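Local atomic coordinates of carbohydrate binding module family 33 and 10 domain protein (Teredinibacter turnerae, PDB entry 6RW7), a protein that probably binds cellulose and oxidatively cleaves its chains, as a copper-dependent lytic polysaccharide monooxygenase domain of family AA10 from a larger secreted protein. Residues A[65-69]-A[79-83]. Residues are numbered along the deposited sequence; the frame is centred on the assembly and turned at random.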
loop_
_atom_site.group_PDB
_atom_site.type_symbol
_atom_site.label_atom_id
_atom_site.label_comp_id
_atom_site.label_asym_id
_atom_site.label_seq_id
_atom_site.Cartn_x
_atom_site.Cartn_y
_atom_site.Cartn_z
ATOM N N GLU A 65 -6.625 -14.737 -0.763
ATOM C CA GLU A 65 -5.495 -15.473 -1.377
ATOM C C GLU A 65 -4.292 -14.540 -1.456
ATOM O O GLU A 65 -3.141 -14.990 -1.238
ATOM C CB GLU A 65 -5.822 -15.941 -2.796
ATOM N N HIS A 66 -4.546 -13.274 -1.773
ATOM C CA HIS A 66 -3.483 -12.286 -2.071
ATOM C C HIS A 66 -3.433 -11.195 -1.005
ATOM O O HIS A 66 -4.453 -10.861 -0.373
ATOM C CB HIS A 66 -3.678 -11.681 -3.463
ATOM C CG HIS A 66 -3.855 -12.680 -4.557
ATOM N ND1 HIS A 66 -2.776 -13.308 -5.167
ATOM C CD2 HIS A 66 -4.977 -13.169 -5.143
ATOM C CE1 HIS A 66 -3.247 -14.135 -6.101
ATOM N NE2 HIS A 66 -4.590 -14.058 -6.106
ATOM N N VAL A 67 -2.239 -10.642 -0.828
ATOM C CA VAL A 67 -2.000 -9.532 0.120
ATOM C C VAL A 67 -2.242 -8.190 -0.577
ATOM O O VAL A 67 -3.279 -7.564 -0.336
ATOM C CB VAL A 67 -0.586 -9.657 0.704
ATOM C CG1 VAL A 67 -0.263 -8.436 1.541
ATOM C CG2 VAL A 67 -0.440 -10.967 1.495
ATOM N N CYS A 68 -1.325 -7.743 -1.423
ATOM C CA CYS A 68 -1.321 -6.339 -1.910
ATOM C C CYS A 68 -2.596 -6.042 -2.710
ATOM O O CYS A 68 -3.101 -4.924 -2.583
ATOM C CB CYS A 68 -0.069 -6.036 -2.708
ATOM S SG CYS A 68 1.407 -6.232 -1.677
ATOM N N GLY A 69 -3.076 -7.000 -3.507
ATOM C CA GLY A 69 -4.287 -6.814 -4.328
ATOM C C GLY A 69 -5.549 -7.038 -3.520
ATOM O O GLY A 69 -6.638 -6.682 -3.990
ATOM N N PRO A 79 -1.852 -6.296 -10.571
ATOM C CA PRO A 79 -0.457 -6.107 -10.977
ATOM C C PRO A 79 0.487 -6.153 -9.764
ATOM O O PRO A 79 1.583 -6.656 -9.831
ATOM C CB PRO A 79 -0.502 -4.715 -11.624
ATOM C CG PRO A 79 -1.898 -4.643 -12.207
ATOM C CD PRO A 79 -2.773 -5.318 -11.182
ATOM N N TYR A 80 0.006 -5.609 -8.636
ATOM C CA TYR A 80 0.803 -5.364 -7.405
ATOM C C TYR A 80 1.003 -6.646 -6.608
ATOM O O TYR A 80 1.791 -6.604 -5.652
ATOM C CB TYR A 80 0.170 -4.201 -6.634
ATOM C CG TYR A 80 0.093 -2.996 -7.540
ATOM C CD1 TYR A 80 1.255 -2.356 -7.952
ATOM C CD2 TYR A 80 -1.105 -2.607 -8.114
ATOM C CE1 TYR A 80 1.231 -1.329 -8.876
ATOM C CE2 TYR A 80 -1.140 -1.594 -9.052
ATOM C CZ TYR A 80 0.024 -0.953 -9.433
ATOM O OH TYR A 80 -0.020 0.041 -10.358
ATOM N N ASP A 81 0.380 -7.754 -7.007
ATOM C CA ASP A 81 0.614 -9.089 -6.402
ATOM C C ASP A 81 1.777 -9.790 -7.094
ATOM O O ASP A 81 2.298 -10.746 -6.512
ATOM C CB ASP A 81 -0.642 -9.954 -6.478
ATOM C CG ASP A 81 -1.756 -9.422 -5.614
ATOM O OD1 ASP A 81 -1.470 -9.099 -4.421
ATOM O OD2 ASP A 81 -2.895 -9.349 -6.122
ATOM N N THR A 82 2.160 -9.371 -8.297
ATOM C CA THR A 82 3.184 -10.064 -9.115
ATOM C C THR A 82 4.451 -10.303 -8.287
ATOM O O THR A 82 5.065 -9.353 -7.810
ATOM C CB THR A 82 3.489 -9.238 -10.369
ATOM O OG1 THR A 82 2.246 -8.989 -11.036
ATOM C CG2 THR A 82 4.434 -9.961 -11.300
ATOM N N PRO A 83 4.959 -11.547 -8.179
ATOM C CA PRO A 83 6.299 -11.763 -7.650
ATOM C C PRO A 83 7.344 -11.067 -8.525
ATOM O O PRO A 83 7.330 -11.237 -9.751
ATOM C CB PRO A 83 6.469 -13.289 -7.666
ATOM C CG PRO A 83 5.062 -13.814 -7.679
ATOM C CD PRO A 83 4.292 -12.816 -8.523
HETATM O O HOH W 1 0.624 -9.525 -2.818
#
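D81 carries this contact through its carboxylate, which meets the backbone of 65-69 at C68 and G69. G69 N donates to D81 OD1 at 2.8 Å. The bond bends at the hydrogen and arrives on the syn side, 29° out of the carboxylate plane. C68 N also lies near OD1, but at a poor angle for a direct bond. A water joins them instead: it accepts from C68 N and donates to D81 OD1, 2.7 Å away. The other oxygen, D81 OD2, accepts from A78 N, just before 79-83.

H66 borders the same carboxylate. Its CB lies 3.5 Å from D81 OD1, and its ring plane is 26° from that of the carboxylate. CG is anti to the carbonyl carbon (chi1 -51°), which sets the ring obliquely by D81 OD2; its ND1 hydrogen-bonds to E130 OE1. C68 CB also rests 3.5 Å from Y80 O, which accepts a hydrogen bond from R10 NH1. C68 SG is tied to C198 by a disulfide, which fastens 65-69 to strand 193-202.

The 3-10 turn 79-81 that carries D81 is closed by T82: its N and OG1 both reach P79 O from one face. Y80 points its hydroxyl to C14 O and packs edge-to-face with W45. With an alanine replacing D81, G69 N and A78 N would probably lose their acceptor and the water its anchor at OD1. The contact joins two parts of the AA10 domain's long loop between strands 52-54 and 89-90. The Y80 side chain is about 11 Å from that of the copper ligand H1, so the metal is not touched. One buried carboxylate accepts directly from the N-H of G69 and of A78, and through a water it is linked to that of C68.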